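Hydrolase (Thermococcus thioreducens, PDB 6IAH) is a haloacid dehalogenase superfamily phosphatase of diverse substrate specificity that binds magnesium and probably hydrolyses phosphate monoesters such as phosphoglycolate. Local coordinates at residues F108-E113 / S153-E158; T22-E27 / F119-L124; R45-K50 / F57-A62. All blocks are in the same frame, centred on the assembly; numbering follows the deposited sequence.

Interaction 1 (F108-E113 / S153-E158); sequences FYLGRE and SALEME
Where the last turn of helix 100-110 faces the first turn of helix 154-164, the backbones stay well apart, L110 and E156 making the nearest CA pair at 9.2 Å, so that side chains alone bridge the gap. The apolar link is a single methyl pair, L110 CD2 to L155 CD2 at 4.0 Å, and the two leucines cross obliquely. With CG opposite the backbone N (chi1 -176°), L155 extends toward L110. Beside it, E156 OE2 lies 4.2 Å from Y109 CE2, a loose approach, oblique to the ring; the phenol OH of Y109 bonds instead to E128.

The other carboxylate oxygen of E156 is tied back to its own helix end. S153 N donates to E156 OE1 over 3.0 Å, nearly straight at 166° and on the anti side of the carboxylate, while E156 N returns a bond to S153 OG at 3.1 Å. R174 adds a salt bridge to the same OE1, so this oxygen is held by S153 N and R174 while OE2 is the one near Y109.

The reciprocal S153-E156 bonds form a capping box at the start of helix 154-164, which follows strand 145-149 of the parallel-sheet core; the contact joins that core to the helical cap of a haloacid dehalogenase-type phosphatase, with the side chain of Y109 about 6 Å from that of the magnesium ligand D8.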
loop_
_atom_site.group_PDB
_atom_site.type_symbol
_atom_site.label_atom_id
_atom_site.label_comp_id
_atom_site.label_asym_id
_atom_site.label_seq_id
_atom_site.Cartn_x
_atom_site.Cartn_y
_atom_site.Cartn_z
ATOM N N PHE A 108 11.168 11.705 1.837
ATOM C CA PHE A 108 11.438 10.696 2.881
ATOM C C PHE A 108 11.249 9.253 2.321
ATOM O O PHE A 108 12.059 8.375 2.603
ATOM C CB PHE A 108 10.539 10.878 4.104
ATOM C CG PHE A 108 10.964 11.968 5.024
ATOM C CD1 PHE A 108 12.261 12.003 5.543
ATOM C CD2 PHE A 108 10.062 12.957 5.438
ATOM C CE1 PHE A 108 12.638 13.029 6.419
ATOM C CE2 PHE A 108 10.443 13.971 6.296
ATOM C CZ PHE A 108 11.712 13.995 6.808
ATOM N N TYR A 109 10.215 9.037 1.497
ATOM C CA TYR A 109 9.883 7.677 1.059
ATOM C C TYR A 109 10.789 7.273 -0.122
ATOM O O TYR A 109 11.366 6.180 -0.097
ATOM C CB TYR A 109 8.373 7.515 0.703
ATOM C CG TYR A 109 8.070 6.098 0.246
ATOM C CD1 TYR A 109 8.036 5.046 1.151
ATOM C CD2 TYR A 109 7.901 5.810 -1.121
ATOM C CE1 TYR A 109 7.809 3.730 0.749
ATOM C CE2 TYR A 109 7.666 4.514 -1.542
ATOM C CZ TYR A 109 7.614 3.488 -0.633
ATOM O OH TYR A 109 7.422 2.222 -1.112
ATOM N N LEU A 110 10.882 8.150 -1.147
ATOM C CA LEU A 110 11.643 7.899 -2.327
ATOM C C LEU A 110 13.132 8.305 -2.257
ATOM O O LEU A 110 13.935 7.696 -2.944
ATOM C CB LEU A 110 11.001 8.564 -3.549
ATOM C CG LEU A 110 9.599 8.091 -3.922
ATOM C CD1 LEU A 110 9.161 8.893 -5.134
ATOM C CD2 LEU A 110 9.586 6.609 -4.279
ATOM N N GLY A 111 13.483 9.327 -1.476
ATOM C CA GLY A 111 14.866 9.760 -1.360
ATOM C C GLY A 111 15.411 10.168 -2.693
ATOM O O GLY A 111 14.729 10.872 -3.449
ATOM N N ARG A 112 16.549 9.572 -3.069
ATOM C CA ARG A 112 17.200 9.944 -4.316
ATOM C C ARG A 112 16.439 9.518 -5.554
ATOM O O ARG A 112 16.739 10.043 -6.648
ATOM C CB ARG A 112 18.630 9.444 -4.391
ATOM C CG ARG A 112 19.494 10.008 -3.276
ATOM C CD ARG A 112 20.846 9.356 -3.349
ATOM N NE ARG A 112 21.832 10.073 -2.554
ATOM C CZ ARG A 112 23.071 9.658 -2.341
ATOM N NH1 ARG A 112 23.454 8.508 -2.821
ATOM N NH2 ARG A 112 23.895 10.379 -1.616
ATOM N N GLU A 113 15.470 8.605 -5.404
ATOM C CA GLU A 113 14.599 8.221 -6.528
ATOM C C GLU A 113 13.631 9.336 -6.910
ATOM O O GLU A 113 12.967 9.251 -7.960
ATOM C CB GLU A 113 13.800 6.952 -6.222
ATOM C CG GLU A 113 14.614 5.660 -6.002
ATOM C CD GLU A 113 15.398 5.184 -7.208
ATOM O OE1 GLU A 113 14.885 5.274 -8.387
ATOM O OE2 GLU A 113 16.529 4.696 -6.996
ATOM N N SER A 153 1.719 2.742 -7.828
ATOM C CA SER A 153 1.881 3.377 -9.136
ATOM C C SER A 153 2.878 2.586 -9.929
ATOM O O SER A 153 3.603 1.798 -9.347
ATOM C CB SER A 153 2.435 4.812 -8.967
ATOM O OG SER A 153 3.716 4.781 -8.380
ATOM N N ALA A 154 2.908 2.802 -11.251
ATOM C CA ALA A 154 3.942 2.286 -12.119
ATOM C C ALA A 154 5.378 2.488 -11.579
ATOM O O ALA A 154 6.175 1.564 -11.595
ATOM C CB ALA A 154 3.806 2.874 -13.502
ATOM N N LEU A 155 5.695 3.672 -11.093
ATOM C CA LEU A 155 7.019 3.926 -10.559
ATOM C C LEU A 155 7.255 3.056 -9.350
ATOM O O LEU A 155 8.323 2.481 -9.192
ATOM C CB LEU A 155 7.133 5.394 -10.127
ATOM C CG LEU A 155 8.490 5.890 -9.632
ATOM C CD1 LEU A 155 8.703 7.340 -10.082
ATOM C CD2 LEU A 155 8.651 5.802 -8.126
ATOM N N GLU A 156 6.269 2.995 -8.464
ATOM C CA GLU A 156 6.387 2.181 -7.238
ATOM C C GLU A 156 6.449 0.676 -7.556
ATOM O O GLU A 156 7.008 -0.114 -6.777
ATOM C CB GLU A 156 5.214 2.464 -6.311
ATOM C CG GLU A 156 5.357 3.785 -5.581
ATOM C CD GLU A 156 4.079 4.163 -4.893
ATOM O OE1 GLU A 156 2.974 3.632 -5.230
ATOM O OE2 GLU A 156 4.222 4.923 -3.938
ATOM N N MET A 157 5.833 0.295 -8.676
ATOM C CA MET A 157 5.865 -1.061 -9.138
ATOM C C MET A 157 7.288 -1.436 -9.685
ATOM O O MET A 157 7.790 -2.546 -9.426
ATOM C CB MET A 157 4.757 -1.283 -10.194
ATOM C CG MET A 157 4.476 -2.732 -10.522
ATOM S SD MET A 157 4.211 -3.884 -9.088
ATOM C CE MET A 157 4.971 -5.300 -9.776
ATOM N N GLU A 158 7.922 -0.510 -10.408
ATOM C CA GLU A 158 9.321 -0.681 -10.792
ATOM C C GLU A 158 10.203 -0.885 -9.551
ATOM O O GLU A 158 11.073 -1.765 -9.559
ATOM C CB GLU A 158 9.825 0.504 -11.613
ATOM C CG GLU A 158 11.113 0.225 -12.380
ATOM C CD GLU A 158 12.356 0.516 -11.570
ATOM O OE1 GLU A 158 12.335 1.513 -10.812
ATOM O OE2 GLU A 158 13.356 -0.240 -11.696
#

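Interaction 2 (T22-E27 / F119-L124); sequences TKLTAE and FDFPGL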
loop_
_atom_site.group_PDB
_atom_site.type_symbol
_atom_site.label_atom_id
_atom_site.label_comp_id
_atom_site.label_asym_id
_atom_site.label_seq_id
_atom_site.Cartn_x
_atom_site.Cartn_y
_atom_site.Cartn_z
ATOM N N THR A 22 5.171 8.541 7.004
ATOM C CA THR A 22 4.087 9.341 7.515
ATOM C C THR A 22 4.552 10.046 8.810
ATOM O O THR A 22 4.433 11.269 8.982
ATOM C CB THR A 22 2.837 8.479 7.705
ATOM O OG1 THR A 22 2.431 7.920 6.413
ATOM C CG2 THR A 22 1.669 9.272 8.306
ATOM N N LYS A 23 5.144 9.260 9.691
ATOM C CA LYS A 23 5.685 9.810 10.930
ATOM C C LYS A 23 6.728 10.906 10.701
ATOM O O LYS A 23 6.571 11.993 11.188
ATOM C CB LYS A 23 6.296 8.679 11.734
ATOM C CG LYS A 23 6.983 9.118 13.019
ATOM C CD LYS A 23 7.973 8.033 13.456
ATOM C CE LYS A 23 8.180 8.041 14.944
ATOM N NZ LYS A 23 9.042 9.103 15.444
ATOM N N LEU A 24 7.748 10.653 9.913
ATOM C CA LEU A 24 8.750 11.649 9.656
ATOM C C LEU A 24 8.232 12.902 8.944
ATOM O O LEU A 24 8.654 14.032 9.225
ATOM C CB LEU A 24 9.926 11.059 8.859
ATOM C CG LEU A 24 10.679 9.914 9.520
ATOM C CD1 LEU A 24 11.774 9.493 8.551
ATOM C CD2 LEU A 24 11.247 10.329 10.890
ATOM N N THR A 25 7.348 12.720 7.987
ATOM C CA THR A 25 6.726 13.890 7.351
ATOM C C THR A 25 5.949 14.779 8.340
ATOM O O THR A 25 6.109 15.984 8.336
ATOM C CB THR A 25 5.747 13.408 6.278
ATOM O OG1 THR A 25 6.508 12.641 5.359
ATOM C CG2 THR A 25 5.021 14.540 5.673
ATOM N N ALA A 26 5.130 14.179 9.181
ATOM C CA ALA A 26 4.361 14.921 10.143
ATOM C C ALA A 26 5.339 15.599 11.080
ATOM O O ALA A 26 5.157 16.776 11.401
ATOM C CB ALA A 26 3.394 14.047 10.909
ATOM N N GLU A 27 6.371 14.869 11.480
ATOM C CA GLU A 27 7.321 15.415 12.500
ATOM C C GLU A 27 8.168 16.513 11.915
ATOM O O GLU A 27 8.480 17.449 12.624
ATOM C CB GLU A 27 8.146 14.327 13.108
ATOM C CG GLU A 27 7.395 13.464 14.074
ATOM C CD GLU A 27 8.232 12.284 14.607
ATOM O OE1 GLU A 27 9.368 12.062 14.144
ATOM O OE2 GLU A 27 7.695 11.563 15.474
ATOM N N PHE A 119 15.624 17.633 0.069
ATOM C CA PHE A 119 16.955 17.444 0.567
ATOM C C PHE A 119 17.372 16.001 0.259
ATOM O O PHE A 119 16.527 15.152 -0.102
ATOM C CB PHE A 119 16.970 17.677 2.089
ATOM C CG PHE A 119 15.791 17.098 2.812
ATOM C CD1 PHE A 119 14.642 17.844 3.030
ATOM C CD2 PHE A 119 15.837 15.790 3.328
ATOM C CE1 PHE A 119 13.552 17.292 3.718
ATOM C CE2 PHE A 119 14.756 15.231 4.018
ATOM C CZ PHE A 119 13.596 15.981 4.210
ATOM N N ASP A 120 18.648 15.716 0.414
ATOM C CA ASP A 120 19.194 14.387 0.191
ATOM C C ASP A 120 18.791 13.522 1.396
ATOM O O ASP A 120 18.957 13.902 2.545
ATOM C CB ASP A 120 20.742 14.463 0.015
ATOM C CG ASP A 120 21.376 13.132 -0.515
ATOM O OD1 ASP A 120 20.666 12.214 -0.932
ATOM O OD2 ASP A 120 22.617 12.993 -0.545
ATOM N N PHE A 121 18.210 12.363 1.113
ATOM C CA PHE A 121 17.713 11.480 2.126
ATOM C C PHE A 121 17.709 10.080 1.534
ATOM O O PHE A 121 17.397 9.899 0.293
ATOM C CB PHE A 121 16.302 11.850 2.603
ATOM C CG PHE A 121 15.877 11.120 3.842
ATOM C CD1 PHE A 121 16.250 11.572 5.091
ATOM C CD2 PHE A 121 15.129 9.945 3.764
ATOM C CE1 PHE A 121 15.890 10.866 6.254
ATOM C CE2 PHE A 121 14.710 9.277 4.905
ATOM C CZ PHE A 121 15.122 9.724 6.158
ATOM N N PRO A 122 18.115 9.111 2.355
ATOM C CA PRO A 122 18.112 7.702 1.888
ATOM C C PRO A 122 16.664 7.171 1.953
ATOM O O PRO A 122 16.114 6.984 3.031
ATOM C CB PRO A 122 19.040 6.967 2.886
ATOM C CG PRO A 122 19.366 7.917 3.955
ATOM C CD PRO A 122 18.568 9.194 3.780
ATOM N N GLY A 123 16.034 7.033 0.798
ATOM C CA GLY A 123 14.659 6.635 0.747
ATOM C C GLY A 123 14.258 5.489 1.668
ATOM O O GLY A 123 14.882 4.422 1.639
ATOM N N LEU A 124 13.168 5.679 2.397
ATOM C CA LEU A 124 12.569 4.620 3.247
ATOM C C LEU A 124 12.058 3.434 2.461
ATOM O O LEU A 124 11.967 2.367 3.034
ATOM C CB LEU A 124 11.469 5.152 4.146
ATOM C CG LEU A 124 11.921 6.095 5.268
ATOM C CD1 LEU A 124 10.703 6.804 5.849
ATOM C CD2 LEU A 124 12.760 5.372 6.320
#
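The ring of F121 has P122 CD over one face, 3.3 Å above its plane and near the ring's perimeter, while L24 reaches the CZ end obliquely, with CD1 4.1 Å from CZ. The side chains of L24 and F121 are roughly perpendicular, and the contact is between one methyl and the CZ end. A chi1 of -168° swings the F121 ring out from the loop toward helix 17-32. F108 of helix 100-110 meets the same ring edge-to-face.

The same L24 methyl also meets L124, CD1 to CD1 at 4.0 Å, so one branch serves both partners. Even the nearest CA atoms, those of L24 and L124, are 10.3 Å apart, and side-chain ends make the whole join. This pins the irregular loop between helix 100-110 and strand 129-130 against helix 17-32, within the helical cap that accompanies the parallel-sheet core in this haloacid dehalogenase-like fold.

Within helix 17-32, K23 NZ bridges one turn on to E27 OE2, a salt bridge of 2.8 Å on the syn side of the carboxylate and 18° out of its plane. E38 is a second acidic partner of K23, and I39 N donates to E27 OE2.

Interaction 3 (R45-K50 / F57-A62); sequences RELRRK and FKVSEA
L47 and A62 make the closer part of this contact: in the modelled conformer of L47, one of two, CD2 sits 3.7 Å from A62 CB, and the same methyl lies 4.2 Å from V59 CG1. The leucine and valine side chains run antiparallel alongside one another. F53, in the connection between the helices, touches both L47 and V59, and F79 adds to the cover of L47.

The segment axes come no closer than 10.4 Å and run at 123° to each other. Helices 41-50 and 56-68 thus form a splayed helical hairpin with a short connection, part of the helical cap of this haloacid dehalogenase-like phosphatase.

Toward the solvent-facing side, at R48, the fit is looser. R48 offers only its aliphatic part, CG to V59 CG2 at 4.3 Å, while its guanidinium group is salt-bridged through NE to D56 and through NH1 to D19. On the exposed side of helix 41-50, R49 grips E46 side-on: NE to OE1 at 3.0 Å, almost straight at 171°, and NH2 to OE2 at 2.7 Å. The carboxylate carbon E46 CD lies in the guanidinium plane at its edge.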
loop_
_atom_site.group_PDB
_atom_site.type_symbol
_atom_site.label_atom_id
_atom_site.label_comp_id
_atom_site.label_asym_id
_atom_site.label_seq_id
_atom_site.Cartn_x
_atom_site.Cartn_y
_atom_site.Cartn_z
ATOM N N ARG A 45 -1.399 4.138 12.153
ATOM C CA ARG A 45 -2.137 2.915 11.838
ATOM C C ARG A 45 -3.616 3.070 11.991
ATOM O O ARG A 45 -4.380 2.713 11.101
ATOM C CB ARG A 45 -1.628 1.753 12.742
ATOM C CG ARG A 45 -0.229 1.330 12.376
ATOM C CD ARG A 45 0.189 0.063 13.087
ATOM N NE ARG A 45 0.004 0.141 14.550
ATOM C CZ ARG A 45 0.973 0.271 15.472
ATOM N NH1 ARG A 45 2.267 0.338 15.171
ATOM N NH2 ARG A 45 0.638 0.317 16.742
ATOM N N GLU A 46 -4.036 3.553 13.145
ATOM C CA GLU A 46 -5.456 3.650 13.455
ATOM C C GLU A 46 -6.185 4.653 12.582
ATOM O O GLU A 46 -7.303 4.411 12.187
ATOM C CB GLU A 46 -5.621 4.025 14.927
ATOM C CG GLU A 46 -7.035 4.164 15.449
ATOM C CD GLU A 46 -7.884 2.912 15.262
ATOM O OE1 GLU A 46 -7.362 1.791 15.039
ATOM O OE2 GLU A 46 -9.105 3.088 15.306
ATOM N N LEU A 47 -5.534 5.772 12.286
ATOM C CA LEU A 47 -6.157 6.834 11.526
ATOM C C LEU A 47 -6.342 6.366 10.089
ATOM O O LEU A 47 -7.395 6.580 9.501
ATOM C CB LEU A 47 -5.311 8.112 11.636
ATOM C CG LEU A 47 -5.861 9.363 10.954
ATOM C CD1 LEU A 47 -7.245 9.644 11.495
ATOM C CD2 LEU A 47 -4.976 10.588 11.163
ATOM N N ARG A 48 -5.344 5.677 9.541
ATOM C CA ARG A 48 -5.438 5.131 8.205
ATOM C C ARG A 48 -6.496 4.015 8.142
ATOM O O ARG A 48 -7.280 3.968 7.212
ATOM C CB ARG A 48 -4.076 4.597 7.724
ATOM C CG ARG A 48 -4.037 4.384 6.229
ATOM C CD ARG A 48 -2.877 3.508 5.777
ATOM N NE ARG A 48 -1.605 4.196 5.822
ATOM C CZ ARG A 48 -0.599 3.924 6.672
ATOM N NH1 ARG A 48 -0.730 3.017 7.582
ATOM N NH2 ARG A 48 0.566 4.570 6.598
ATOM N N ARG A 49 -6.528 3.170 9.156
ATOM C CA ARG A 49 -7.461 2.055 9.202
ATOM C C ARG A 49 -8.911 2.510 9.252
ATOM O O ARG A 49 -9.719 2.080 8.443
ATOM C CB ARG A 49 -7.177 1.175 10.433
ATOM C CG ARG A 49 -8.031 -0.108 10.535
ATOM C CD ARG A 49 -8.076 -0.636 11.965
ATOM N NE ARG A 49 -8.773 0.255 12.913
ATOM C CZ ARG A 49 -10.087 0.480 12.947
ATOM N NH1 ARG A 49 -10.901 -0.120 12.090
ATOM N NH2 ARG A 49 -10.610 1.325 13.841
ATOM N N LYS A 50 -9.246 3.364 10.193
ATOM C CA LYS A 50 -10.627 3.798 10.346
ATOM C C LYS A 50 -11.039 4.809 9.277
ATOM O O LYS A 50 -12.212 4.849 8.941
ATOM C CB LYS A 50 -10.897 4.368 11.742
ATOM C CG LYS A 50 -10.420 5.816 11.931
ATOM C CD LYS A 50 -10.390 6.315 13.384
ATOM C CE LYS A 50 -11.689 6.116 14.094
ATOM N NZ LYS A 50 -11.777 6.876 15.366
ATOM N N PHE A 57 -0.243 11.297 2.237
ATOM C CA PHE A 57 -0.057 12.762 2.315
ATOM C C PHE A 57 -1.202 13.391 3.148
ATOM O O PHE A 57 -1.005 14.265 3.984
ATOM C CB PHE A 57 -0.072 13.466 0.925
ATOM C CG PHE A 57 0.749 12.787 -0.149
ATOM C CD1 PHE A 57 2.033 12.331 0.119
ATOM C CD2 PHE A 57 0.263 12.683 -1.448
ATOM C CE1 PHE A 57 2.814 11.719 -0.868
ATOM C CE2 PHE A 57 1.038 12.100 -2.447
ATOM C CZ PHE A 57 2.314 11.619 -2.164
ATOM N N LYS A 58 -2.402 12.865 2.950
ATOM C CA LYS A 58 -3.589 13.310 3.675
ATOM C C LYS A 58 -3.562 12.805 5.097
ATOM O O LYS A 58 -3.947 13.521 5.982
ATOM C CB LYS A 58 -4.881 12.855 2.985
ATOM C CG LYS A 58 -5.060 13.348 1.554
ATOM C CD LYS A 58 -5.065 14.845 1.573
ATOM C CE LYS A 58 -5.047 15.478 0.187
ATOM N NZ LYS A 58 -6.011 14.844 -0.745
ATOM N N VAL A 59 -3.093 11.593 5.295
ATOM C CA VAL A 59 -2.969 11.069 6.655
ATOM C C VAL A 59 -1.944 11.930 7.385
ATOM O O VAL A 59 -2.195 12.285 8.519
ATOM C CB VAL A 59 -2.547 9.583 6.729
ATOM C CG1 VAL A 59 -2.425 9.102 8.211
ATOM C CG2 VAL A 59 -3.573 8.679 6.053
ATOM N N SER A 60 -0.820 12.268 6.730
ATOM C CA SER A 60 0.227 13.096 7.352
ATOM C C SER A 60 -0.382 14.441 7.757
ATOM O O SER A 60 -0.200 14.915 8.895
ATOM C CB SER A 60 1.422 13.291 6.407
ATOM O OG SER A 60 2.054 12.067 6.047
ATOM N N GLU A 61 -1.133 15.056 6.850
ATOM C CA GLU A 61 -1.791 16.319 7.142
ATOM C C GLU A 61 -2.695 16.337 8.367
ATOM O O GLU A 61 -2.610 17.255 9.193
ATOM C CB GLU A 61 -2.592 16.830 5.898
ATOM C CG GLU A 61 -3.217 18.184 6.124
ATOM C CD GLU A 61 -4.040 18.620 4.847
ATOM O OE1 GLU A 61 -3.926 17.941 3.846
ATOM O OE2 GLU A 61 -4.771 19.610 4.894
ATOM N N ALA A 62 -3.513 15.297 8.478
ATOM C CA ALA A 62 -4.377 15.085 9.598
ATOM C C ALA A 62 -3.534 15.012 10.885
ATOM O O ALA A 62 -3.853 15.659 11.826
ATOM C CB ALA A 62 -5.172 13.802 9.422
#

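In the fold
Interactions 1 and 2 have centres 13 Å apart and adjoin, the 119-124 loop following helix 100-110: F108 O lies 2.9 Å from L124 N, a probable hydrogen bond, and R112 NE is salt-bridged to D120 OD1 at 2.9 Å. Interaction 3 is nested within the loop closed by interaction 2, with centres 16 Å apart; they meet through T22 and T25, T22 CG2 being 3.6 Å from S60 OG. Interactions 1 and 3 do not touch, their nearest atoms being about 7 Å apart. The side chains of E156 and R48 lie about 12 and 11 Å from a bound magnesium ion; that of R48 is also about 9 Å from the side chain of the magnesium ligand D8.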